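Local coordinates for ADP-ribosylating toxin CARDS (Mycoplasma pneumoniae, PDB 4TLV), which transfers ADP-ribose from NAD(+) to multiple target proteins and makes mammalian cells vacuolate, acting as the main virulence factor of its bacterium, at residues E271-T284 against E416-Q430. Residues are numbered along the deposited sequence; the frame is centred on the assembly and turned at random.
Sequences ELEDTPVYLRGIKT and EELQIIVDECTTHAQ. With ACT (acetate ion), chain M.
L279 and I420, a non-hydrogen-bonded pair of antiparallel strands 278-281 and 416-421, meet side on, L279 CD2 lying 3.8 Å from I420 CG1. L418 and V277 extend this face, aliphatic throughout because L290, L390 and F431 help to bury it. Between the non-hydrogen-bonded pairs L279-I420 and G281-L418, R280 and Q419 exchange two backbone hydrogen bonds, and I421 N donates to Y278 O. These strands are the first and last of the D2 beta-trefoil.

On the other side Y278 leans over the turn D423-T426, on which its flat ring can lie. T426 CA sits 3.9 Å from the ring centroid, a CH-pi contact over one face, and Y278 CG, anti to the carbonyl carbon (chi1 -71°), places the ring there. Where the second chain has turned away after I421, T427 OG1 takes over as acceptor for Y278 N at 2.9 Å, while I421 CG2 packs on R280 CB.

At one end E416 has two oxygens to take up the NH and OH groups after G281. Its OE1 accepts T284 N by the syn lone pair and K283 N from above the carboxylate plane; OE2 accepts T284 OG1 and W392 NE1. At the other end, the Q430 amide bridges the backbone of E271 and E273 within the KELED motif: NE2 donates to E271 O at 3.0 Å, nearly in the amide plane, and OE1 takes E273 N at 2.9 Å from above its carbonyl plane. One amide thus supplies both donor and acceptor, tying the ER-trafficking motif to D2 through motif backbone, while the acids have polar partners elsewhere: E271 OE1 accepts E222 N, E273 OE2 is hydrogen-bonded to H163 NE2 and D274 OD1 forms a salt bridge with K326.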
ATOM      1  N   GLU A 271     -21.118   4.444   2.777  1.00 13.02           N
ATOM      2  CA  GLU A 271     -21.468   3.869   1.483  1.00 13.09           C
ATOM      3  C   GLU A 271     -21.229   2.360   1.398  1.00 12.15           C
ATOM      4  O   GLU A 271     -21.710   1.718   0.456  1.00 13.87           O
ATOM      5  CB  GLU A 271     -20.662   4.561   0.358  1.00 14.30           C
ATOM      6  CG  GLU A 271     -20.998   6.034   0.174  1.00 14.33           C
ATOM      7  CD  GLU A 271     -19.955   6.827  -0.604  1.00 14.51           C
ATOM      8  OE1 GLU A 271     -18.844   6.313  -0.849  1.00 11.79           O
ATOM      9  OE2 GLU A 271     -20.250   7.990  -0.975  1.00 15.12           O
ATOM     10  N   LEU A 272     -20.446   1.791   2.320  1.00 10.03           N
ATOM     11  CA  LEU A 272     -19.986   0.406   2.135  1.00 11.98           C
ATOM     12  C   LEU A 272     -21.123  -0.594   2.267  1.00 15.59           C
ATOM     13  O   LEU A 272     -21.950  -0.465   3.157  1.00 12.24           O
ATOM     14  CB  LEU A 272     -18.874   0.041   3.134  1.00 12.48           C
ATOM     15  CG  LEU A 272     -17.630   0.945   3.095  1.00 13.65           C
ATOM     16  CD1 LEU A 272     -16.580   0.428   4.058  1.00 16.18           C
ATOM     17  CD2 LEU A 272     -17.070   1.029   1.686  1.00 12.19           C
ATOM     18  N   GLU A 273     -21.139  -1.589   1.382  1.00 14.91           N
ATOM     19  CA  GLU A 273     -22.113  -2.676   1.418  1.00 17.55           C
ATOM     20  C   GLU A 273     -21.370  -3.977   1.216  1.00 16.41           C
ATOM     21  O   GLU A 273     -20.321  -3.999   0.580  1.00 15.30           O
ATOM     22  CB  GLU A 273     -23.137  -2.541   0.274  1.00 17.16           C
ATOM     23  CG  GLU A 273     -23.923  -1.247   0.275  1.00 20.52           C
ATOM     24  CD  GLU A 273     -24.523  -0.901  -1.096  1.00 26.16           C
ATOM     25  OE1 GLU A 273     -24.149  -1.526  -2.133  1.00 27.94           O
ATOM     26  OE2 GLU A 273     -25.361   0.020  -1.128  1.00 32.56           O
ATOM     27  N   ASP A 274     -21.917  -5.059   1.757  1.00 14.22           N
ATOM     28  CA  ASP A 274     -21.362  -6.388   1.552  1.00 16.67           C
ATOM     29  C   ASP A 274     -21.732  -6.880   0.161  1.00 18.83           C
ATOM     30  O   ASP A 274     -22.913  -6.951  -0.182  1.00 19.20           O
ATOM     31  CB  ASP A 274     -21.912  -7.351   2.605  1.00 19.99           C
ATOM     32  CG  ASP A 274     -21.336  -7.101   3.992  1.00 23.57           C
ATOM     33  OD1 ASP A 274     -20.329  -6.367   4.123  1.00 20.73           O
ATOM     34  OD2 ASP A 274     -21.888  -7.673   4.949  1.00 30.08           O
ATOM     35  N   THR A 275     -20.734  -7.215  -0.646  1.00 16.30           N
ATOM     36  CA  THR A 275     -20.991  -7.635  -2.018  1.00 15.62           C
ATOM     37  C   THR A 275     -20.392  -9.006  -2.319  1.00 16.13           C
ATOM     38  O   THR A 275     -19.179  -9.204  -2.178  1.00 18.32           O
ATOM     39  CB  THR A 275     -20.382  -6.625  -3.032  1.00 15.79           C
ATOM     40  OG1 THR A 275     -18.969  -6.507  -2.804  1.00 15.49           O
ATOM     41  CG2 THR A 275     -21.001  -5.240  -2.870  1.00 19.54           C
ATOM     42  N   PRO A 276     -21.231  -9.958  -2.747  1.00 13.80           N
ATOM     43  CA  PRO A 276     -20.674 -11.182  -3.332  1.00 14.48           C
ATOM     44  C   PRO A 276     -20.131 -10.854  -4.724  1.00 15.68           C
ATOM     45  O   PRO A 276     -20.391  -9.765  -5.241  1.00 17.76           O
ATOM     46  CB  PRO A 276     -21.900 -12.097  -3.443  1.00 17.07           C
ATOM     47  CG  PRO A 276     -23.045 -11.134  -3.607  1.00 19.70           C
ATOM     48  CD  PRO A 276     -22.700 -10.030  -2.629  1.00 19.55           C
ATOM     49  N   VAL A 277     -19.389 -11.781  -5.323  1.00 13.52           N
ATOM     50  CA  VAL A 277     -18.730 -11.529  -6.592  1.00 13.87           C
ATOM     51  C   VAL A 277     -19.111 -12.603  -7.609  1.00 18.18           C
ATOM     52  O   VAL A 277     -18.921 -13.801  -7.362  1.00 15.06           O
ATOM     53  CB  VAL A 277     -17.193 -11.520  -6.432  1.00 14.36           C
ATOM     54  CG1 VAL A 277     -16.525 -11.236  -7.775  1.00 18.09           C
ATOM     55  CG2 VAL A 277     -16.776 -10.468  -5.365  1.00 13.45           C
ATOM     56  N   TYR A 278     -19.635 -12.152  -8.746  1.00 16.48           N
ATOM     57  CA  TYR A 278     -20.077 -13.028  -9.835  1.00 17.82           C
ATOM     58  C   TYR A 278     -19.242 -12.834 -11.087  1.00 18.27           C
ATOM     59  O   TYR A 278     -19.050 -11.712 -11.539  1.00 16.98           O
ATOM     60  CB  TYR A 278     -21.529 -12.720 -10.197  1.00 21.04           C
ATOM     61  CG  TYR A 278     -22.540 -13.143  -9.165  1.00 21.14           C
ATOM     62  CD1 TYR A 278     -22.732 -12.405  -8.007  1.00 18.71           C
ATOM     63  CD2 TYR A 278     -23.320 -14.270  -9.363  1.00 24.59           C
ATOM     64  CE1 TYR A 278     -23.667 -12.785  -7.068  1.00 23.22           C
ATOM     65  CE2 TYR A 278     -24.266 -14.663  -8.434  1.00 28.25           C
ATOM     66  CZ  TYR A 278     -24.430 -13.920  -7.285  1.00 28.07           C
ATOM     67  OH  TYR A 278     -25.364 -14.311  -6.367  1.00 33.08           O
ATOM     68  N   LEU A 279     -18.767 -13.939 -11.656  1.00 17.76           N
ATOM     69  CA  LEU A 279     -17.978 -13.903 -12.873  1.00 17.15           C
ATOM     70  C   LEU A 279     -18.648 -14.726 -13.972  1.00 19.63           C
ATOM     71  O   LEU A 279     -19.366 -15.683 -13.691  1.00 21.46           O
ATOM     72  CB  LEU A 279     -16.569 -14.433 -12.603  1.00 21.07           C
ATOM     73  CG  LEU A 279     -15.841 -13.651 -11.508  1.00 23.66           C
ATOM     74  CD1 LEU A 279     -15.602 -14.553 -10.324  1.00 25.64           C
ATOM     75  CD2 LEU A 279     -14.545 -13.044 -12.012  1.00 22.01           C
ATOM     76  N   ARG A 280     -18.398 -14.348 -15.217  1.00 21.82           N
ATOM     77  CA  ARG A 280     -18.968 -15.051 -16.363  1.00 22.78           C
ATOM     78  C   ARG A 280     -17.867 -15.410 -17.359  1.00 22.90           C
ATOM     79  O   ARG A 280     -16.980 -14.601 -17.648  1.00 20.38           O
ATOM     80  CB  ARG A 280     -20.064 -14.201 -17.021  1.00 23.33           C
ATOM     81  CG  ARG A 280     -20.829 -14.891 -18.147  1.00 27.41           C
ATOM     82  CD  ARG A 280     -22.113 -14.128 -18.472  1.00 25.05           C
ATOM     83  NE  ARG A 280     -23.072 -14.220 -17.377  1.00 31.41           N
ATOM     84  CZ  ARG A 280     -24.118 -13.413 -17.214  1.00 32.88           C
ATOM     85  NH1 ARG A 280     -24.349 -12.431 -18.082  1.00 32.98           N
ATOM     86  NH2 ARG A 280     -24.929 -13.593 -16.180  1.00 35.80           N
ATOM     87  N   GLY A 281     -17.906 -16.649 -17.841  1.00 22.21           N
ATOM     88  CA  GLY A 281     -16.955 -17.115 -18.832  1.00 25.57           C
ATOM     89  C   GLY A 281     -17.317 -16.500 -20.161  1.00 26.42           C
ATOM     90  O   GLY A 281     -18.488 -16.455 -20.523  1.00 27.56           O
ATOM     91  N   ILE A 282     -16.309 -16.024 -20.880  1.00 24.91           N
ATOM     92  CA  ILE A 282     -16.515 -15.241 -22.093  1.00 32.62           C
ATOM     93  C   ILE A 282     -17.209 -16.007 -23.218  1.00 35.57           C
ATOM     94  O   ILE A 282     -18.096 -15.473 -23.887  1.00 41.36           O
ATOM     95  CB  ILE A 282     -15.185 -14.674 -22.605  1.00 28.61           C
ATOM     96  CG1 ILE A 282     -14.731 -13.557 -21.672  1.00 34.53           C
ATOM     97  CG2 ILE A 282     -15.340 -14.135 -24.017  1.00 43.21           C
ATOM     98  CD1 ILE A 282     -15.849 -12.606 -21.337  1.00 30.54           C
ATOM     99  N   LYS A 283     -16.813 -17.255 -23.420  1.00 33.51           N
ATOM    100  CA  LYS A 283     -17.374 -18.054 -24.505  1.00 41.31           C
ATOM    101  C   LYS A 283     -18.557 -18.909 -24.043  1.00 38.13           C
ATOM    102  O   LYS A 283     -19.641 -18.847 -24.630  1.00 35.58           O
ATOM    103  CB  LYS A 283     -16.289 -18.920 -25.154  1.00 43.08           C
ATOM    104  CG  LYS A 283     -16.694 -19.507 -26.501  1.00 53.92           C
ATOM    105  CD  LYS A 283     -15.496 -20.082 -27.243  1.00 58.05           C
ATOM    106  CE  LYS A 283     -15.900 -20.616 -28.612  1.00 69.32           C
ATOM    107  NZ  LYS A 283     -14.755 -21.249 -29.332  1.00 73.51           N
ATOM    108  N   THR A 284     -18.352 -19.692 -22.987  1.00 32.96           N
ATOM    109  CA  THR A 284     -19.393 -20.572 -22.469  1.00 31.18           C
ATOM    110  C   THR A 284     -20.568 -19.782 -21.911  1.00 28.83           C
ATOM    111  O   THR A 284     -21.680 -20.290 -21.830  1.00 31.52           O
ATOM    112  CB  THR A 284     -18.869 -21.462 -21.333  1.00 36.84           C
ATOM    113  OG1 THR A 284     -18.611 -20.655 -20.175  1.00 29.45           O
ATOM    114  CG2 THR A 284     -17.599 -22.183 -21.749  1.00 34.53           C
ATOM    115  N   GLU A 416     -10.778 -20.506 -20.260  1.00 28.41           N
ATOM    116  CA  GLU A 416     -11.438 -19.342 -20.828  1.00 27.70           C
ATOM    117  C   GLU A 416     -11.502 -18.228 -19.797  1.00 26.72           C
ATOM    118  O   GLU A 416     -11.592 -18.492 -18.598  1.00 23.49           O
ATOM    119  CB  GLU A 416     -12.843 -19.680 -21.306  1.00 28.57           C
ATOM    120  CG  GLU A 416     -13.873 -19.666 -20.205  1.00 29.27           C
ATOM    121  CD  GLU A 416     -15.282 -19.720 -20.738  1.00 30.65           C
ATOM    122  OE1 GLU A 416     -15.472 -19.465 -21.948  1.00 35.96           O
ATOM    123  OE2 GLU A 416     -16.198 -20.011 -19.947  1.00 29.09           O
ATOM    124  N   GLU A 417     -11.478 -16.990 -20.272  1.00 23.56           N
ATOM    125  CA  GLU A 417     -11.457 -15.847 -19.376  1.00 23.19           C
ATOM    126  C   GLU A 417     -12.796 -15.628 -18.678  1.00 21.69           C
ATOM    127  O   GLU A 417     -13.861 -15.852 -19.247  1.00 24.96           O
ATOM    128  CB  GLU A 417     -11.007 -14.569 -20.098  1.00 25.19           C
ATOM    129  CG  GLU A 417     -10.823 -13.379 -19.131  1.00 23.49           C
ATOM    130  CD  GLU A 417     -10.591 -12.038 -19.821  1.00 27.04           C
ATOM    131  OE1 GLU A 417     -10.461 -12.000 -21.069  1.00 24.94           O
ATOM    132  OE2 GLU A 417     -10.533 -11.014 -19.098  1.00 20.35           O
ATOM    133  N   LEU A 418     -12.709 -15.200 -17.425  1.00 23.16           N
ATOM    134  CA  LEU A 418     -13.854 -14.839 -16.609  1.00 21.73           C
ATOM    135  C   LEU A 418     -13.787 -13.348 -16.358  1.00 20.13           C
ATOM    136  O   LEU A 418     -12.724 -12.813 -16.044  1.00 19.79           O
ATOM    137  CB  LEU A 418     -13.762 -15.532 -15.261  1.00 21.33           C
ATOM    138  CG  LEU A 418     -13.807 -17.051 -15.253  1.00 21.78           C
ATOM    139  CD1 LEU A 418     -13.224 -17.554 -13.955  1.00 26.96           C
ATOM    140  CD2 LEU A 418     -15.247 -17.491 -15.422  1.00 23.07           C
ATOM    141  N   GLN A 419     -14.919 -12.679 -16.486  1.00 19.09           N
ATOM    142  CA  GLN A 419     -14.982 -11.255 -16.231  1.00 16.85           C
ATOM    143  C   GLN A 419     -16.087 -11.002 -15.223  1.00 17.19           C
ATOM    144  O   GLN A 419     -17.084 -11.721 -15.182  1.00 16.69           O
ATOM    145  CB  GLN A 419     -15.216 -10.477 -17.534  1.00 19.73           C
ATOM    146  CG  GLN A 419     -14.042 -10.610 -18.517  1.00 20.06           C
ATOM    147  CD  GLN A 419     -14.183  -9.749 -19.762  1.00 21.75           C
ATOM    148  OE1 GLN A 419     -15.246  -9.202 -20.033  1.00 25.28           O
ATOM    149  NE2 GLN A 419     -13.097  -9.631 -20.526  1.00 17.60           N
ATOM    150  N   ILE A 420     -15.894  -9.996 -14.383  1.00 17.19           N
ATOM    151  CA  ILE A 420     -16.911  -9.665 -13.401  1.00 15.17           C
ATOM    152  C   ILE A 420     -18.099  -9.046 -14.106  1.00 14.86           C
ATOM    153  O   ILE A 420     -17.940  -8.180 -14.949  1.00 17.64           O
ATOM    154  CB  ILE A 420     -16.379  -8.690 -12.341  1.00 17.10           C
ATOM    155  CG1 ILE A 420     -15.221  -9.365 -11.593  1.00 18.36           C
ATOM    156  CG2 ILE A 420     -17.514  -8.288 -11.385  1.00 17.63           C
ATOM    157  CD1 ILE A 420     -14.751  -8.635 -10.372  1.00 24.49           C
ATOM    158  N   ILE A 421     -19.297  -9.493 -13.758  1.00 14.82           N
ATOM    159  CA  ILE A 421     -20.493  -8.903 -14.332  1.00 18.72           C
ATOM    160  C   ILE A 421     -21.246  -8.144 -13.247  1.00 17.46           C
ATOM    161  O   ILE A 421     -21.474  -8.661 -12.155  1.00 17.34           O
ATOM    162  CB  ILE A 421     -21.392  -9.967 -14.995  1.00 23.80           C
ATOM    163  CG1 ILE A 421     -21.798 -11.026 -13.973  1.00 25.65           C
ATOM    164  CG2 ILE A 421     -20.647 -10.606 -16.165  1.00 23.41           C
ATOM    165  CD1 ILE A 421     -22.835 -12.043 -14.477  1.00 28.70           C
ATOM    166  N   VAL A 422     -21.621  -6.916 -13.565  1.00 15.92           N
ATOM    167  CA  VAL A 422     -22.280  -6.044 -12.610  1.00 16.50           C
ATOM    168  C   VAL A 422     -23.735  -5.847 -13.004  1.00 19.70           C
ATOM    169  O   VAL A 422     -24.037  -5.387 -14.106  1.00 20.61           O
ATOM    170  CB  VAL A 422     -21.589  -4.674 -12.548  1.00 17.65           C
ATOM    171  CG1 VAL A 422     -22.390  -3.718 -11.658  1.00 17.11           C
ATOM    172  CG2 VAL A 422     -20.159  -4.825 -12.031  1.00 16.21           C
ATOM    173  N   ASP A 423     -24.624  -6.172 -12.082  1.00 20.49           N
ATOM    174  CA  ASP A 423     -26.048  -6.086 -12.323  1.00 24.93           C
ATOM    175  C   ASP A 423     -26.764  -6.306 -10.994  1.00 24.71           C
ATOM    176  O   ASP A 423     -26.191  -6.850 -10.052  1.00 23.45           O
ATOM    177  CB  ASP A 423     -26.461  -7.165 -13.320  1.00 27.49           C
ATOM    178  CG  ASP A 423     -27.914  -7.050 -13.728  1.00 42.17           C
ATOM    179  OD1 ASP A 423     -28.200  -6.244 -14.646  1.00 44.02           O
ATOM    180  OD2 ASP A 423     -28.763  -7.757 -13.124  1.00 39.40           O
ATOM    181  N   GLU A 424     -28.016  -5.888 -10.907  1.00 28.50           N
ATOM    182  CA  GLU A 424     -28.778  -6.122  -9.683  1.00 33.80           C
ATOM    183  C   GLU A 424     -28.694  -7.591  -9.259  1.00 32.23           C
ATOM    184  O   GLU A 424     -28.545  -7.894  -8.079  1.00 35.06           O
ATOM    185  CB  GLU A 424     -30.239  -5.713  -9.867  1.00 38.37           C
ATOM    186  CG  GLU A 424     -31.084  -5.861  -8.603  1.00 53.00           C
ATOM    187  CD  GLU A 424     -32.528  -5.401  -8.800  1.00 70.33           C
ATOM    188  OE1 GLU A 424     -32.873  -5.002  -9.939  1.00 69.42           O
ATOM    189  OE2 GLU A 424     -33.315  -5.437  -7.823  1.00 77.22           O
ATOM    190  N   CYS A 425     -28.782  -8.502 -10.223  1.00 30.52           N
ATOM    191  CA  CYS A 425     -28.806  -9.930  -9.909  1.00 29.03           C
ATOM    192  C   CYS A 425     -27.414 -10.565  -9.802  1.00 32.74           C
ATOM    193  O   CYS A 425     -27.297 -11.768  -9.553  1.00 31.68           O
ATOM    194  CB  CYS A 425     -29.642 -10.694 -10.941  1.00 37.56           C
ATOM    195  SG  CYS A 425     -31.434 -10.490 -10.758  1.00 64.33           S
ATOM    196  N   THR A 426     -26.365  -9.771  -9.999  1.00 29.69           N
ATOM    197  CA  THR A 426     -25.009 -10.300  -9.881  1.00 24.38           C
ATOM    198  C   THR A 426     -24.130  -9.468  -8.927  1.00 25.31           C
ATOM    199  O   THR A 426     -24.478  -9.281  -7.758  1.00 23.73           O
ATOM    200  CB  THR A 426     -24.340 -10.520 -11.264  1.00 23.11           C
ATOM    201  OG1 THR A 426     -24.435  -9.338 -12.067  1.00 26.15           O
ATOM    202  CG2 THR A 426     -25.014 -11.679 -12.009  1.00 29.89           C
ATOM    203  N   THR A 427     -22.996  -8.987  -9.412  1.00 20.20           N
ATOM    204  CA  THR A 427     -22.097  -8.207  -8.564  1.00 18.03           C
ATOM    205  C   THR A 427     -22.601  -6.779  -8.432  1.00 18.70           C
ATOM    206  O   THR A 427     -22.866  -6.129  -9.433  1.00 19.59           O
ATOM    207  CB  THR A 427     -20.693  -8.152  -9.169  1.00 16.82           C
ATOM    208  OG1 THR A 427     -20.282  -9.479  -9.504  1.00 17.58           O
ATOM    209  CG2 THR A 427     -19.698  -7.526  -8.170  1.00 15.00           C
ATOM    210  N   HIS A 428     -22.713  -6.272  -7.211  1.00 17.72           N
ATOM    211  CA  HIS A 428     -23.115  -4.875  -7.078  1.00 19.74           C
ATOM    212  C   HIS A 428     -21.982  -3.925  -7.447  1.00 15.99           C
ATOM    213  O   HIS A 428     -20.810  -4.294  -7.394  1.00 15.74           O
ATOM    214  CB  HIS A 428     -23.739  -4.600  -5.721  1.00 22.56           C
ATOM    215  CG  HIS A 428     -25.104  -5.213  -5.581  1.00 35.28           C
ATOM    216  ND1 HIS A 428     -26.007  -5.179  -4.572  1.00 40.55           N
ATOM    217  CD2 HIS A 428     -25.674  -5.975  -6.581  1.00 29.75           C
ATOM    218  CE1 HIS A 428     -27.094  -5.919  -4.977  1.00 37.58           C
ATOM    219  NE2 HIS A 428     -26.870  -6.387  -6.192  1.00 35.16           N
ATOM    220  N   ALA A 429     -22.344  -2.717  -7.861  1.00 14.25           N
ATOM    221  CA  ALA A 429     -21.420  -1.865  -8.606  1.00 14.80           C
ATOM    222  C   ALA A 429     -20.182  -1.471  -7.803  1.00 13.38           C
ATOM    223  O   ALA A 429     -19.098  -1.294  -8.368  1.00 11.46           O
ATOM    224  CB  ALA A 429     -22.145  -0.602  -9.108  1.00 13.97           C
ATOM    225  N   GLN A 430     -20.331  -1.321  -6.488  1.00  9.88           N
ATOM    226  CA  GLN A 430     -19.198  -0.804  -5.713  1.00 15.27           C
ATOM    227  C   GLN A 430     -18.053  -1.807  -5.597  1.00 12.23           C
ATOM    228  O   GLN A 430     -16.927  -1.428  -5.303  1.00 11.94           O
ATOM    229  CB  GLN A 430     -19.623  -0.283  -4.334  1.00 10.18           C
ATOM    230  CG  GLN A 430     -19.972  -1.366  -3.334  1.00 14.46           C
ATOM    231  CD  GLN A 430     -20.374  -0.762  -2.015  1.00 17.87           C
ATOM    232  OE1 GLN A 430     -19.599  -1.039  -0.976  1.00 14.48           O
ATOM    233  NE2 GLN A 430     -21.367  -0.022  -1.936  1.00 14.12           N
TER
HETATM  234  C   ACT M 607     -26.214  -2.416  -8.472  0.94 26.10           C
HETATM  235  O   ACT M 607     -25.192  -2.126  -7.803  0.94 20.83           O
HETATM  236  OXT ACT M 607     -27.308  -1.965  -8.059  0.94 25.76           O
HETATM  237  CH3 ACT M 607     -26.135  -3.258  -9.710  0.94 26.09           C
HETATM  238  O   HOH W   1     -24.694  -5.471  -2.476  1.00 37.54           O
HETATM  239  O   HOH W   2     -22.407  -7.774  -4.937  1.00 26.49           O